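Local coordinates for CT296 (Chlamydia trachomatis, PDB 3QH6), which is of unknown function but structurally resembles Fe(II) 2-oxoglutarate-dependent enzymes, at residues D107-K121 against F137-S151. Numbering follows the deposited sequence.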
ATOM      1  N   ASP A 107      12.255  -5.409   3.277  1.00 19.41           N
ATOM      2  CA  ASP A 107      11.687  -6.636   2.730  1.00 17.36           C
ATOM      3  C   ASP A 107      12.157  -6.696   1.288  1.00 23.98           C
ATOM      4  O   ASP A 107      12.168  -5.681   0.594  1.00 23.65           O
ATOM      5  CB  ASP A 107      10.138  -6.578   2.809  1.00 14.25           C
ATOM      6  CG  ASP A 107       9.467  -7.880   2.394  1.00 24.84           C
ATOM      7  OD1 ASP A 107       9.545  -8.233   1.203  1.00 24.22           O
ATOM      8  OD2 ASP A 107       8.792  -8.517   3.240  1.00 24.57           O
ATOM      9  N   ASP A 108      12.581  -7.868   0.833  1.00 19.74           N
ATOM     10  CA  ASP A 108      13.199  -7.963  -0.490  1.00 21.53           C
ATOM     11  C   ASP A 108      12.190  -8.238  -1.608  1.00 21.99           C
ATOM     12  O   ASP A 108      12.607  -8.542  -2.745  1.00 19.39           O
ATOM     13  CB  ASP A 108      14.326  -9.040  -0.498  1.00 21.99           C
ATOM     14  CG  ASP A 108      13.790 -10.463  -0.402  1.00 32.22           C
ATOM     15  OD1 ASP A 108      12.607 -10.637  -0.042  1.00 26.29           O
ATOM     16  OD2 ASP A 108      14.562 -11.421  -0.660  1.00 33.98           O
ATOM     17  N   CYS A 109      10.888  -8.082  -1.329  1.00 18.84           N
ATOM     18  CA  CYS A 109       9.858  -8.317  -2.361  1.00 20.88           C
ATOM     19  C   CYS A 109      10.021  -7.408  -3.595  1.00 25.00           C
ATOM     20  O   CYS A 109      10.719  -6.403  -3.546  1.00 22.28           O
ATOM     21  CB  CYS A 109       8.432  -8.156  -1.775  1.00 19.74           C
ATOM     22  SG  CYS A 109       8.077  -6.438  -1.196  1.00 23.73           S
ATOM     23  N   ASP A 110       9.386  -7.770  -4.709  1.00 18.12           N
ATOM     24  CA  ASP A 110       9.493  -6.982  -5.939  1.00 21.41           C
ATOM     25  C   ASP A 110       9.023  -5.545  -5.707  1.00 19.39           C
ATOM     26  O   ASP A 110       9.624  -4.599  -6.198  1.00 21.44           O
ATOM     27  CB  ASP A 110       8.657  -7.613  -7.064  1.00 20.24           C
ATOM     28  CG  ASP A 110       9.119  -9.002  -7.428  1.00 28.82           C
ATOM     29  OD1 ASP A 110       9.044  -9.890  -6.554  1.00 27.03           O
ATOM     30  OD2 ASP A 110       9.541  -9.209  -8.591  1.00 32.83           O
ATOM     31  N   CYS A 111       7.934  -5.370  -4.962  1.00 21.12           N
ATOM     32  CA  CYS A 111       7.383  -4.009  -4.790  1.00 20.19           C
ATOM     33  C   CYS A 111       6.548  -3.959  -3.526  1.00 21.86           C
ATOM     34  O   CYS A 111       5.775  -4.882  -3.270  1.00 18.62           O
ATOM     35  CB  CYS A 111       6.489  -3.627  -5.985  1.00 23.01           C
ATOM     36  SG  CYS A 111       6.041  -1.835  -6.005  1.00 22.20           S
ATOM     37  N   SER A 112       6.689  -2.904  -2.728  1.00 16.66           N
ATOM     38  CA  SER A 112       5.768  -2.722  -1.601  1.00 12.66           C
ATOM     39  C   SER A 112       4.764  -1.586  -1.858  1.00 15.53           C
ATOM     40  O   SER A 112       5.016  -0.676  -2.661  1.00 15.70           O
ATOM     41  CB  SER A 112       6.559  -2.461  -0.309  1.00 18.73           C
ATOM     42  OG  SER A 112       7.416  -3.550   0.003  1.00 16.48           O
ATOM     43  N   VAL A 113       3.642  -1.601  -1.141  1.00 13.22           N
ATOM     44  CA  VAL A 113       2.758  -0.447  -1.168  1.00 13.54           C
ATOM     45  C   VAL A 113       2.422  -0.089   0.252  1.00 17.44           C
ATOM     46  O   VAL A 113       1.987  -0.940   1.023  1.00 20.64           O
ATOM     47  CB  VAL A 113       1.456  -0.734  -1.942  1.00 18.10           C
ATOM     48  CG1 VAL A 113       0.451   0.449  -1.764  1.00 16.93           C
ATOM     49  CG2 VAL A 113       1.768  -0.970  -3.399  1.00 19.11           C
ATOM     50  N   LEU A 114       2.643   1.165   0.612  1.00 14.86           N
ATOM     51  CA  LEU A 114       2.240   1.643   1.929  1.00 17.74           C
ATOM     52  C   LEU A 114       0.929   2.360   1.689  1.00 22.70           C
ATOM     53  O   LEU A 114       0.879   3.301   0.926  1.00 21.50           O
ATOM     54  CB  LEU A 114       3.311   2.598   2.501  1.00 19.49           C
ATOM     55  CG  LEU A 114       3.087   3.263   3.871  1.00 23.63           C
ATOM     56  CD1 LEU A 114       1.846   4.154   3.886  1.00 28.91           C
ATOM     57  CD2 LEU A 114       2.991   2.231   4.942  1.00 30.59           C
ATOM     58  N   LEU A 115      -0.141   1.900   2.315  1.00 22.70           N
ATOM     59  CA  LEU A 115      -1.432   2.559   2.145  1.00 15.75           C
ATOM     60  C   LEU A 115      -1.858   3.175   3.460  1.00 19.29           C
ATOM     61  O   LEU A 115      -1.957   2.485   4.457  1.00 19.49           O
ATOM     62  CB  LEU A 115      -2.439   1.522   1.679  1.00 18.04           C
ATOM     63  CG  LEU A 115      -3.861   1.968   1.370  1.00 25.00           C
ATOM     64  CD1 LEU A 115      -3.940   2.988   0.226  1.00 28.61           C
ATOM     65  CD2 LEU A 115      -4.605   0.726   1.009  1.00 19.67           C
ATOM     66  N   CYS A 116      -2.081   4.478   3.482  1.00 19.49           N
ATOM     67  CA  CYS A 116      -2.482   5.129   4.731  1.00 18.90           C
ATOM     68  C   CYS A 116      -4.000   4.890   4.970  1.00 21.75           C
ATOM     69  O   CYS A 116      -4.807   5.026   4.033  1.00 23.33           O
ATOM     70  CB  CYS A 116      -2.115   6.605   4.691  1.00 26.57           C
ATOM     71  SG  CYS A 116      -2.590   7.471   6.194  1.00 28.38           S
ATOM     72  N   LEU A 117      -4.373   4.493   6.196  1.00 22.72           N
ATOM     73  CA  LEU A 117      -5.738   4.022   6.492  1.00 24.37           C
ATOM     74  C   LEU A 117      -6.608   5.097   7.144  1.00 33.73           C
ATOM     75  O   LEU A 117      -7.834   5.008   7.092  1.00 31.33           O
ATOM     76  CB  LEU A 117      -5.730   2.769   7.402  1.00 21.32           C
ATOM     77  CG  LEU A 117      -5.138   1.483   6.811  1.00 18.10           C
ATOM     78  CD1 LEU A 117      -5.314   0.322   7.777  1.00 24.31           C
ATOM     79  CD2 LEU A 117      -5.771   1.150   5.456  1.00 20.39           C
ATOM     80  N   SER A 118      -5.986   6.090   7.775  1.00 31.52           N
ATOM     81  CA  SER A 118      -6.744   7.073   8.534  1.00 38.54           C
ATOM     82  C   SER A 118      -6.077   8.446   8.586  1.00 38.30           C
ATOM     83  O   SER A 118      -4.911   8.615   8.197  1.00 31.48           O
ATOM     84  CB  SER A 118      -6.966   6.564   9.960  1.00 35.63           C
ATOM     85  OG  SER A 118      -5.746   6.543  10.682  1.00 31.93           O
ATOM     86  N   GLY A 119      -6.839   9.425   9.074  1.00 39.19           N
ATOM     87  CA  GLY A 119      -6.338  10.771   9.249  1.00 33.85           C
ATOM     88  C   GLY A 119      -6.419  11.552   7.955  1.00 36.07           C
ATOM     89  O   GLY A 119      -7.066  11.124   7.005  1.00 35.96           O
ATOM     90  N   GLU A 120      -5.726  12.682   7.917  1.00 44.04           N
ATOM     91  CA  GLU A 120      -5.712  13.552   6.750  1.00 47.87           C
ATOM     92  C   GLU A 120      -5.339  12.827   5.459  1.00 45.18           C
ATOM     93  O   GLU A 120      -5.968  13.044   4.424  1.00 39.41           O
ATOM     94  CB  GLU A 120      -4.749  14.711   6.988  1.00 53.39           C
ATOM     95  CG  GLU A 120      -4.830  15.797   5.945  1.00 67.20           C
ATOM     96  CD  GLU A 120      -4.083  17.045   6.364  1.00 86.35           C
ATOM     97  OE1 GLU A 120      -4.594  17.760   7.257  1.00 87.00           O
ATOM     98  OE2 GLU A 120      -2.986  17.303   5.813  1.00 91.49           O
ATOM     99  N   LYS A 121      -4.324  11.966   5.516  1.00 37.95           N
ATOM    100  CA  LYS A 121      -3.803  11.309   4.311  1.00 28.69           C
ATOM    101  C   LYS A 121      -4.396   9.929   4.053  1.00 29.63           C
ATOM    102  O   LYS A 121      -3.821   9.161   3.286  1.00 25.95           O
ATOM    103  CB  LYS A 121      -2.268  11.186   4.372  1.00 41.71           C
ATOM    104  CG  LYS A 121      -1.515  12.529   4.419  1.00 51.66           C
ATOM    105  CD  LYS A 121      -1.909  13.428   3.264  1.00 50.98           C
ATOM    106  CE  LYS A 121      -1.314  14.829   3.399  1.00 65.23           C
ATOM    107  NZ  LYS A 121       0.072  14.922   2.859  1.00 69.01           N
ATOM    108  N   PHE A 137       6.845  10.254   2.748  1.00 24.19           N
ATOM    109  CA  PHE A 137       5.491  10.164   3.297  1.00 27.49           C
ATOM    110  C   PHE A 137       5.467   9.804   4.778  1.00 27.17           C
ATOM    111  O   PHE A 137       6.194   8.914   5.237  1.00 28.27           O
ATOM    112  CB  PHE A 137       4.658   9.125   2.519  1.00 28.18           C
ATOM    113  CG  PHE A 137       3.223   9.030   2.998  1.00 26.91           C
ATOM    114  CD1 PHE A 137       2.302  10.008   2.660  1.00 30.27           C
ATOM    115  CD2 PHE A 137       2.804   7.974   3.800  1.00 28.53           C
ATOM    116  CE1 PHE A 137       0.979   9.935   3.120  1.00 26.10           C
ATOM    117  CE2 PHE A 137       1.481   7.897   4.272  1.00 32.52           C
ATOM    118  CZ  PHE A 137       0.568   8.885   3.921  1.00 35.40           C
ATOM    119  N   ASP A 138       4.597  10.474   5.510  1.00 32.34           N
ATOM    120  CA  ASP A 138       4.392  10.151   6.911  1.00 33.93           C
ATOM    121  C   ASP A 138       2.993  10.588   7.342  1.00 28.47           C
ATOM    122  O   ASP A 138       2.335  11.387   6.656  1.00 31.08           O
ATOM    123  CB  ASP A 138       5.461  10.822   7.778  1.00 45.55           C
ATOM    124  CG  ASP A 138       5.859   9.974   8.987  1.00 55.54           C
ATOM    125  OD1 ASP A 138       5.059   9.112   9.421  1.00 50.66           O
ATOM    126  OD2 ASP A 138       6.980  10.165   9.506  1.00 55.76           O
ATOM    127  N   TRP A 139       2.546  10.054   8.477  1.00 33.82           N
ATOM    128  CA  TRP A 139       1.199  10.292   8.995  1.00 40.09           C
ATOM    129  C   TRP A 139       1.253  10.610  10.494  1.00 41.19           C
ATOM    130  O   TRP A 139       2.220  10.273  11.162  1.00 46.09           O
ATOM    131  CB  TRP A 139       0.319   9.060   8.729  1.00 31.08           C
ATOM    132  CG  TRP A 139       0.864   7.741   9.306  1.00 36.44           C
ATOM    133  CD1 TRP A 139       0.508   7.160  10.491  1.00 36.72           C
ATOM    134  CD2 TRP A 139       1.826   6.851   8.699  1.00 30.11           C
ATOM    135  NE1 TRP A 139       1.198   5.977  10.668  1.00 32.81           N
ATOM    136  CE2 TRP A 139       2.010   5.767   9.584  1.00 26.34           C
ATOM    137  CE3 TRP A 139       2.556   6.877   7.500  1.00 33.23           C
ATOM    138  CZ2 TRP A 139       2.896   4.713   9.313  1.00 24.45           C
ATOM    139  CZ3 TRP A 139       3.444   5.828   7.234  1.00 34.38           C
ATOM    140  CH2 TRP A 139       3.598   4.762   8.135  1.00 26.10           C
ATOM    141  N   GLY A 140       0.215  11.254  11.013  1.00 43.39           N
ATOM    142  CA  GLY A 140       0.198  11.716  12.392  1.00 44.36           C
ATOM    143  C   GLY A 140       0.152  10.581  13.389  1.00 43.44           C
ATOM    144  O   GLY A 140      -0.230   9.467  13.048  1.00 37.71           O
ATOM    145  N   ALA A 141       0.541  10.866  14.626  1.00 46.33           N
ATOM    146  CA  ALA A 141       0.655   9.832  15.654  1.00 57.63           C
ATOM    147  C   ALA A 141      -0.672   9.127  15.911  1.00 56.39           C
ATOM    148  O   ALA A 141      -0.699   8.017  16.430  1.00 63.83           O
ATOM    149  CB  ALA A 141       1.193  10.431  16.955  1.00 63.41           C
ATOM    150  N   GLY A 142      -1.777   9.770  15.557  1.00 46.12           N
ATOM    151  CA  GLY A 142      -3.081   9.166  15.756  1.00 55.74           C
ATOM    152  C   GLY A 142      -3.498   8.184  14.666  1.00 48.53           C
ATOM    153  O   GLY A 142      -4.523   7.518  14.796  1.00 45.20           O
ATOM    154  N   ASP A 143      -2.711   8.086  13.597  1.00 30.88           N
ATOM    155  CA  ASP A 143      -3.174   7.414  12.383  1.00 29.39           C
ATOM    156  C   ASP A 143      -2.396   6.139  12.148  1.00 31.83           C
ATOM    157  O   ASP A 143      -1.366   5.924  12.766  1.00 28.79           O
ATOM    158  CB  ASP A 143      -3.016   8.323  11.168  1.00 27.77           C
ATOM    159  CG  ASP A 143      -3.707   9.667  11.342  1.00 41.93           C
ATOM    160  OD1 ASP A 143      -4.703   9.726  12.092  1.00 46.83           O
ATOM    161  OD2 ASP A 143      -3.246  10.660  10.725  1.00 40.07           O
ATOM    162  N   THR A 144      -2.874   5.290  11.241  1.00 28.58           N
ATOM    163  CA  THR A 144      -2.151   4.063  10.951  1.00 21.98           C
ATOM    164  C   THR A 144      -2.062   3.807   9.448  1.00 30.22           C
ATOM    165  O   THR A 144      -2.650   4.511   8.633  1.00 25.31           O
ATOM    166  CB  THR A 144      -2.808   2.818  11.619  1.00 35.54           C
ATOM    167  OG1 THR A 144      -4.036   2.495  10.947  1.00 24.05           O
ATOM    168  CG2 THR A 144      -3.071   3.055  13.104  1.00 27.14           C
ATOM    169  N   ALA A 145      -1.309   2.784   9.087  1.00 20.99           N
ATOM    170  CA  ALA A 145      -1.115   2.457   7.698  1.00 21.62           C
ATOM    171  C   ALA A 145      -0.916   0.963   7.598  1.00 26.11           C
ATOM    172  O   ALA A 145      -0.699   0.281   8.607  1.00 19.41           O
ATOM    173  CB  ALA A 145       0.097   3.211   7.143  1.00 18.36           C
ATOM    174  N   ILE A 146      -1.004   0.443   6.385  1.00 22.41           N
ATOM    175  CA  ILE A 146      -0.724  -0.974   6.181  1.00 16.31           C
ATOM    176  C   ILE A 146       0.302  -1.100   5.061  1.00 18.04           C
ATOM    177  O   ILE A 146       0.201  -0.428   4.034  1.00 19.96           O
ATOM    178  CB  ILE A 146      -2.020  -1.807   5.906  1.00 17.78           C
ATOM    179  CG1 ILE A 146      -1.705  -3.312   5.846  1.00 15.91           C
ATOM    180  CG2 ILE A 146      -2.779  -1.358   4.613  1.00 21.19           C
ATOM    181  CD1 ILE A 146      -2.976  -4.146   5.800  1.00 21.99           C
ATOM    182  N   ILE A 147       1.361  -1.873   5.311  1.00 15.76           N
ATOM    183  CA  ILE A 147       2.352  -2.104   4.289  0.50 14.45           C
ATOM    184  C   ILE A 147       2.032  -3.438   3.644  1.00 21.16           C
ATOM    185  O   ILE A 147       1.768  -4.422   4.328  1.00 21.82           O
ATOM    186  CB  ILE A 147       3.806  -2.082   4.848  0.50 22.07           C
ATOM    187  CG1 ILE A 147       4.790  -2.317   3.707  0.50 19.42           C
ATOM    188  CG2 ILE A 147       4.006  -3.099   5.976  0.50 24.11           C
ATOM    189  CD1 ILE A 147       5.134  -1.022   2.950  0.50 14.47           C
ATOM    190  N   LEU A 148       2.026  -3.441   2.321  1.00 18.92           N
ATOM    191  CA  LEU A 148       1.615  -4.597   1.535  1.00 17.64           C
ATOM    192  C   LEU A 148       2.820  -5.014   0.731  1.00 22.12           C
ATOM    193  O   LEU A 148       3.394  -4.183   0.048  1.00 15.35           O
ATOM    194  CB  LEU A 148       0.502  -4.174   0.564  1.00 14.56           C
ATOM    195  CG  LEU A 148      -0.756  -3.618   1.254  1.00 15.50           C
ATOM    196  CD1 LEU A 148      -1.666  -2.951   0.224  1.00 18.97           C
ATOM    197  CD2 LEU A 148      -1.472  -4.737   1.990  1.00 19.61           C
ATOM    198  N   ARG A 149       3.202  -6.283   0.802  1.00 15.85           N
ATOM    199  CA  ARG A 149       4.371  -6.746   0.092  1.00 15.50           C
ATOM    200  C   ARG A 149       3.952  -7.572  -1.103  1.00 18.54           C
ATOM    201  O   ARG A 149       3.277  -8.585  -0.942  1.00 17.54           O
ATOM    202  CB  ARG A 149       5.246  -7.613   1.024  1.00 15.13           C
ATOM    203  CG  ARG A 149       5.542  -7.010   2.391  1.00 15.00           C
ATOM    204  CD  ARG A 149       6.346  -5.703   2.268  1.00 15.82           C
ATOM    205  NE  ARG A 149       6.846  -5.313   3.587  1.00 15.22           N
ATOM    206  CZ  ARG A 149       7.734  -4.363   3.808  1.00 19.90           C
ATOM    207  NH1 ARG A 149       8.242  -3.693   2.786  1.00 17.91           N
ATOM    208  NH2 ARG A 149       8.136  -4.103   5.059  1.00 18.28           N
ATOM    209  N   PHE A 150       4.458  -7.241  -2.293  1.00 14.74           N
ATOM    210  CA  PHE A 150       4.022  -7.970  -3.495  1.00 16.34           C
ATOM    211  C   PHE A 150       5.180  -8.710  -4.126  1.00 20.51           C
ATOM    212  O   PHE A 150       6.242  -8.137  -4.290  1.00 17.63           O
ATOM    213  CB  PHE A 150       3.415  -7.010  -4.542  1.00 14.58           C
ATOM    214  CG  PHE A 150       2.127  -6.383  -4.106  1.00 16.48           C
ATOM    215  CD1 PHE A 150       0.911  -7.012  -4.347  1.00 18.81           C
ATOM    216  CD2 PHE A 150       2.121  -5.189  -3.405  1.00 19.38           C
ATOM    217  CE1 PHE A 150      -0.309  -6.426  -3.906  1.00 18.59           C
ATOM    218  CE2 PHE A 150       0.917  -4.621  -2.984  1.00 22.00           C
ATOM    219  CZ  PHE A 150      -0.280  -5.241  -3.229  1.00 19.60           C
ATOM    220  N   SER A 151       4.967  -9.967  -4.516  1.00 16.87           N
ATOM    221  CA  SER A 151       6.088 -10.779  -5.032  1.00 21.44           C
ATOM    222  C   SER A 151       5.692 -11.464  -6.348  1.00 24.83           C
ATOM    223  O   SER A 151       4.536 -11.891  -6.530  1.00 27.61           O
ATOM    224  CB  SER A 151       6.518 -11.833  -3.991  1.00 29.79           C
ATOM    225  OG  SER A 151       7.597 -12.635  -4.471  1.00 26.05           O
TER
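Two neighbouring antiparallel strands of the central sheet, 111-116 and 145-151, pair from C111–F150 to C116–A145, their axes 162° apart. V113–L148 and L115–I146 are hydrogen-bonded pairs with bonds in both directions: V113 N meets L148 O at 2.9 Å, and L115 N to I146 O is nearly straight. L117 N to T144 O adds a bond past the last bridge. At the other end D110 and C111 both face F150, a classic beta bulge, and C111 N reaches F150 O only weakly, at 3.3 Å.

Both are inner strands of a five-stranded antiparallel sheet, between 125-128 and 91-98, consistent with a cupin-clan fold. V113, L115, I146, L148 and F150 share one face, where V113 CG2 lies 3.8 Å from F150 CE2 and helix 66-75 covers the last four. On the other, D107 CB sits 3.3 Å above the R149 guanidinium centre, while NH1 donates in plane to S112 OG at 2.9 Å. D107 OD2 makes only a long, out-of-plane charge contact; R94 is its stronger partner. Farther along, L114 CD1 lies 3.8 Å from F137 CE2, and C116 CB 3.6 Å from F137 CZ. C116 SG, anti to the backbone N (chi1 180°), lies at that ring's edge, 5.5 Å from its centroid and 87° off the normal.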